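Local structure of putative phosphatase (Bacteroides thetaiotaomicron, 3KYA) at residues G108-Y113 with G125-P130; D147-D152 with I226-D231. The protein is a putative phosphatase that binds zinc, its chain pairing an IPT/TIG domain with a six-bladed beta-propeller, though its substrate and mechanism are not established. All blocks are in the same frame, centred on the assembly; numbering follows the deposited sequence.

Contact 1: residues G108-Y113 with G125-P130. With EDO (1,2-ethanediol), chain J.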
# COMPACT_ATOMS: atom_id res chain seq x y z
N GLY A 108 -15.11 4.26 -18.21
CA GLY A 108 -16.21 4.55 -19.14
C GLY A 108 -15.76 4.30 -20.57
O GLY A 108 -14.59 4.00 -20.80
N THR A 109 -16.68 4.45 -21.52
CA THR A 109 -16.35 4.28 -22.93
C THR A 109 -16.73 5.57 -23.65
O THR A 109 -17.91 5.94 -23.68
CB THR A 109 -17.06 3.06 -23.55
OG1 THR A 109 -16.68 1.87 -22.82
CG2 THR A 109 -16.68 2.88 -25.05
N LEU A 110 -15.73 6.25 -24.21
CA LEU A 110 -15.96 7.54 -24.90
C LEU A 110 -16.51 7.36 -26.32
O LEU A 110 -17.51 7.98 -26.69
CB LEU A 110 -14.63 8.30 -25.00
CG LEU A 110 -14.67 9.68 -25.67
CD1 LEU A 110 -15.40 10.68 -24.76
CD2 LEU A 110 -13.27 10.15 -26.06
N CYS A 111 -15.81 6.58 -27.13
CA CYS A 111 -16.22 6.39 -28.52
C CYS A 111 -15.61 5.13 -29.09
O CYS A 111 -14.68 4.57 -28.49
CB CYS A 111 -15.83 7.59 -29.37
SG CYS A 111 -14.08 7.96 -29.40
N GLY A 112 -16.11 4.71 -30.24
CA GLY A 112 -15.69 3.47 -30.86
C GLY A 112 -16.59 2.34 -30.39
O GLY A 112 -17.29 2.45 -29.38
N TYR A 113 -16.61 1.26 -31.17
CA TYR A 113 -17.38 0.06 -30.83
C TYR A 113 -16.92 -1.11 -31.67
O TYR A 113 -16.23 -0.96 -32.68
CB TYR A 113 -18.89 0.26 -31.01
CG TYR A 113 -19.36 0.36 -32.44
CD1 TYR A 113 -19.26 1.56 -33.15
CD2 TYR A 113 -19.94 -0.72 -33.08
CE1 TYR A 113 -19.71 1.66 -34.46
CE2 TYR A 113 -20.40 -0.63 -34.39
CZ TYR A 113 -20.27 0.56 -35.08
OH TYR A 113 -20.73 0.66 -36.37
N GLY A 125 -16.68 10.57 -37.83
CA GLY A 125 -17.98 11.11 -37.48
C GLY A 125 -18.24 11.28 -35.99
O GLY A 125 -17.31 11.30 -35.19
N PRO A 126 -19.51 11.41 -35.61
CA PRO A 126 -19.91 11.64 -34.22
C PRO A 126 -19.61 10.49 -33.27
O PRO A 126 -19.63 9.31 -33.68
CB PRO A 126 -21.44 11.87 -34.33
CG PRO A 126 -21.83 11.09 -35.53
CD PRO A 126 -20.69 11.21 -36.49
N PHE A 127 -19.31 10.81 -32.01
CA PHE A 127 -19.07 9.76 -31.02
C PHE A 127 -20.31 8.89 -30.81
O PHE A 127 -20.19 7.69 -30.58
CB PHE A 127 -18.66 10.28 -29.64
CG PHE A 127 -17.36 11.04 -29.58
CD1 PHE A 127 -16.44 11.04 -30.62
CD2 PHE A 127 -16.99 11.66 -28.40
CE1 PHE A 127 -15.24 11.73 -30.52
CE2 PHE A 127 -15.78 12.33 -28.28
CZ PHE A 127 -14.91 12.37 -29.35
N ASP A 128 -21.49 9.52 -30.85
CA ASP A 128 -22.76 8.84 -30.61
C ASP A 128 -23.61 8.73 -31.87
O ASP A 128 -23.40 9.46 -32.83
CB ASP A 128 -23.57 9.61 -29.56
CG ASP A 128 -22.87 9.66 -28.22
OD1 ASP A 128 -22.34 8.61 -27.78
OD2 ASP A 128 -22.87 10.74 -27.61
N GLY A 129 -24.58 7.81 -31.84
CA GLY A 129 -25.48 7.59 -32.96
C GLY A 129 -25.65 6.11 -33.23
O GLY A 129 -25.07 5.28 -32.51
N PRO A 130 -26.45 5.76 -34.24
CA PRO A 130 -26.64 4.36 -34.60
C PRO A 130 -25.42 3.81 -35.33
O PRO A 130 -24.67 4.57 -35.94
CB PRO A 130 -27.85 4.41 -35.55
CG PRO A 130 -27.78 5.74 -36.17
CD PRO A 130 -27.21 6.67 -35.12
C1 EDO J . -20.63 6.02 -27.57
O1 EDO J . -21.03 6.61 -26.33
C2 EDO J . -19.72 4.82 -27.30
O2 EDO J . -19.80 3.87 -28.38
O HOH W 1 -18.48 5.66 -31.46
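Phe-127 packs against Leu-110 and Cys-111 at the junction of two neighbouring blades of a beta-propeller. Strand 105-110 is hydrogen-bonded beside the C-terminal strand 467-473, the ring closure usual in propellers, whereas strand 125-126 edges the next blade. Leu-110 and Cys-111 both face Ile-468, forming a classic beta bulge. This is consistent with two consecutive side chains meeting one aromatic ring, and Phe-127 has the largest buried area of the three. Cys-111 SG stands over one ring face, 4.2 Å from the centroid and 19° from the ring normal, a sulfur-aromatic contact. Its CB adds an off-centre CH-pi contact at 4.1 Å from the same centroid of the Phe-127 ring. Rotation about the CA-CB bond to chi1 59°, with SG between the backbone N and the carbonyl carbon, brings the sulfur over the face that CB already touches. Leu-110 approaches obliquely instead: its CG is 3.9 Å from Phe-127 CE2, and both methyl carbons reach that same carbon, a placement that follows from CG lying opposite the backbone N (chi1 -179°). Ile-167 of strand 161-168 touches both Leu-110 and Phe-127, extending the apolar packing toward the zinc-binding Asp-168, whose side chain is about 6 Å from that of Phe-127. Replacing Phe-127 by alanine would take away the ring and is likely to open a gap beside Leu-110 and leave the Cys-111 sulfur without its aromatic partner. No direct hydrogen bond crosses between the segments. Ethanediol, probably from the crystallisation liquor, links Gly-112 O to Asp-128 OD1, while Asp-128 OD2 is salt-bridged to Arg-172. One water bridges the two backbones: it accepts from Gly-112 N at 2.8 Å and donates to Phe-127 O at 2.8 Å.

Contact 2: residues D147-D152 with I226-D231. With EDO (1,2-ethanediol), chain H; EDO (1,2-ethanediol), chain L; EDO (1,2-ethanediol), chain N.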
# COMPACT_ATOMS: atom_id res chain seq x y z
N ASP A 147 -3.07 18.22 -27.74
CA ASP A 147 -2.48 19.46 -28.23
C ASP A 147 -2.20 20.28 -26.95
O ASP A 147 -3.14 20.59 -26.22
CB ASP A 147 -3.47 20.19 -29.14
CG ASP A 147 -2.93 21.51 -29.69
OD1 ASP A 147 -1.97 22.08 -29.14
OD2 ASP A 147 -3.52 22.02 -30.69
N PRO A 148 -0.92 20.62 -26.66
CA PRO A 148 -0.65 21.38 -25.43
C PRO A 148 -1.39 22.71 -25.33
O PRO A 148 -1.60 23.19 -24.23
CB PRO A 148 0.87 21.59 -25.46
CG PRO A 148 1.40 20.52 -26.36
CD PRO A 148 0.32 20.30 -27.39
N LEU A 149 -1.82 23.28 -26.47
CA LEU A 149 -2.53 24.54 -26.45
C LEU A 149 -4.05 24.36 -26.39
O LEU A 149 -4.76 25.34 -26.26
CB LEU A 149 -2.17 25.37 -27.69
CG LEU A 149 -0.70 25.60 -27.97
CD1 LEU A 149 -0.55 26.53 -29.19
CD2 LEU A 149 0.03 26.17 -26.76
N ASN A 150 -4.54 23.13 -26.50
CA ASN A 150 -5.98 22.88 -26.45
C ASN A 150 -6.27 21.43 -26.11
O ASN A 150 -6.23 20.55 -26.98
CB ASN A 150 -6.63 23.27 -27.80
CG ASN A 150 -8.13 23.04 -27.82
OD1 ASN A 150 -8.73 22.63 -26.83
ND2 ASN A 150 -8.75 23.32 -28.96
N LYS A 151 -6.55 21.17 -24.83
CA LYS A 151 -6.78 19.80 -24.38
C LYS A 151 -8.13 19.19 -24.83
O LYS A 151 -8.41 18.05 -24.51
CB LYS A 151 -6.53 19.65 -22.85
CG LYS A 151 -5.03 19.66 -22.53
CD LYS A 151 -4.71 19.18 -21.11
CE LYS A 151 -5.21 20.12 -20.09
NZ LYS A 151 -4.81 19.68 -18.72
N ASP A 152 -8.93 19.96 -25.57
CA ASP A 152 -10.12 19.41 -26.23
C ASP A 152 -9.67 18.58 -27.45
O ASP A 152 -10.44 17.77 -27.97
CB ASP A 152 -11.06 20.51 -26.72
CG ASP A 152 -11.72 21.30 -25.60
OD1 ASP A 152 -11.80 20.80 -24.47
OD2 ASP A 152 -12.21 22.43 -25.88
N ILE A 226 6.04 18.71 -38.11
CA ILE A 226 4.87 19.28 -38.80
C ILE A 226 4.49 20.63 -38.18
O ILE A 226 4.19 20.72 -37.00
CB ILE A 226 3.65 18.35 -38.70
CG1 ILE A 226 4.00 16.95 -39.21
CG2 ILE A 226 2.45 18.93 -39.48
CD1 ILE A 226 2.89 15.92 -39.06
N LYS A 227 4.47 21.68 -39.00
CA LYS A 227 4.23 23.03 -38.52
C LYS A 227 2.74 23.39 -38.47
O LYS A 227 1.99 23.19 -39.44
CB LYS A 227 4.96 24.04 -39.40
CG LYS A 227 4.98 25.46 -38.87
CD LYS A 227 5.77 26.37 -39.79
CE LYS A 227 5.95 27.74 -39.18
NZ LYS A 227 6.65 28.62 -40.14
N ARG A 228 2.34 23.96 -37.35
CA ARG A 228 0.98 24.41 -37.14
C ARG A 228 0.61 25.47 -38.18
O ARG A 228 1.42 26.36 -38.50
CB ARG A 228 0.84 24.96 -35.71
CG ARG A 228 -0.60 25.21 -35.23
CD ARG A 228 -0.62 25.80 -33.81
NE ARG A 228 -0.13 24.90 -32.74
CZ ARG A 228 -0.90 24.07 -32.03
NH1 ARG A 228 -2.21 23.95 -32.25
NH2 ARG A 228 -0.34 23.32 -31.08
N ASN A 229 -0.60 25.36 -38.73
CA ASN A 229 -1.10 26.31 -39.70
C ASN A 229 -1.42 27.65 -39.04
O ASN A 229 -1.54 27.73 -37.80
CB ASN A 229 -2.37 25.78 -40.39
CG ASN A 229 -2.11 24.55 -41.24
OD1 ASN A 229 -1.13 24.48 -41.99
ND2 ASN A 229 -3.01 23.57 -41.15
N ALA A 230 -1.56 28.69 -39.86
CA ALA A 230 -1.90 30.02 -39.37
C ALA A 230 -3.21 30.03 -38.58
O ALA A 230 -3.35 30.83 -37.66
CB ALA A 230 -1.97 31.05 -40.55
N ASP A 231 -4.16 29.15 -38.90
CA ASP A 231 -5.42 29.10 -38.15
C ASP A 231 -5.36 28.20 -36.91
O ASP A 231 -6.39 27.93 -36.29
CB ASP A 231 -6.60 28.69 -39.06
CG ASP A 231 -6.48 27.28 -39.62
OD1 ASP A 231 -5.54 26.54 -39.24
OD2 ASP A 231 -7.34 26.92 -40.46
C1 EDO H . -4.12 25.03 -22.54
O1 EDO H . -4.90 26.00 -21.83
C2 EDO H . -4.79 23.65 -22.53
O2 EDO H . -6.12 23.71 -23.08
C1 EDO L . -4.89 25.70 -31.36
O1 EDO L . -5.35 27.04 -31.52
C2 EDO L . -5.83 24.95 -30.44
O2 EDO L . -6.96 24.46 -31.18
C1 EDO N . 1.49 31.18 -35.48
O1 EDO N . 0.19 31.29 -34.89
C2 EDO N . 1.65 29.81 -36.11
O2 EDO N . 0.60 28.92 -35.67
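The guanidinium of Arg-228 carries Leu-149 on one face and the carboxylate of Asp-147 at its edge. Leu-149 CD1 sits 3.6 Å above the guanidinium plane, displaced toward the rim, and is 3.7 Å from Arg-228 NH2. The two flat groups at the edge are turned 29° against each other, and they meet end-on: each terminal nitrogen takes its own oxygen. Arg-228 NH1 donates to Asp-147 OD2 at 2.8 Å with a nearly straight N-H...O angle of 171°, reaching the syn side of the carboxylate. Arg-228 NH2 is equally close to Asp-147 OD1, also 2.8 Å, but comes from above the carboxylate plane. The opposite face of that plane is used by Leu-149 N, 2.9 Å from Asp-147 OD1, so this oxygen is gripped by two donors and the carboxylate is restrained from turning. The second of these bonds closes an Asx turn, nested in a type I beta turn from Asp-147 to Asn-150. In propeller terms, this turn joins strands 141-147 and 153-159 of one blade, while Arg-228 follows strand 220-227 of the next; the salt bridge therefore ties adjacent blades. The CA atoms of Asp-147 and Arg-228 are 10.8 Å apart, bridged by the two side chains together; that of Arg-228 is extended at first and bent at chi3 (-67°). On its own blade the guanidinium has further acceptors: NH1 donates to Gly-232 O and NH2 to Ala-204 O. Asp-147 in turn touches His-153, a ligand of the bound zinc, and pairs with it through the backbone. A second Asx turn follows, in which Asn-150 OD1 accepts from Asp-152 N at 3.0 Å. Beside it, Asn-150 ND2 donates to an ethanediol O2 that is 3.1 Å away.

Contact 1 closes before contact 2 opens along the chain, and their centres lie 24 Å apart, with about 7 Å between nearest atoms and no touch. They share one blade, the sheet of strands 125-126, 141-147, 153-159, 161-168 and 173-178. Contact 1 ties this blade to the one that combines strand 105-110 with the C-terminal strands; contact 2 ties it to the sheet of strands 188-193 to 240-246. Contact 1 is mainly apolar, contact 2 centres on a salt bridge. The shared blade also carries the zinc ligands His-153 and Asp-168, so the two contacts fasten a metal-binding blade to both of its neighbours in the propeller ring.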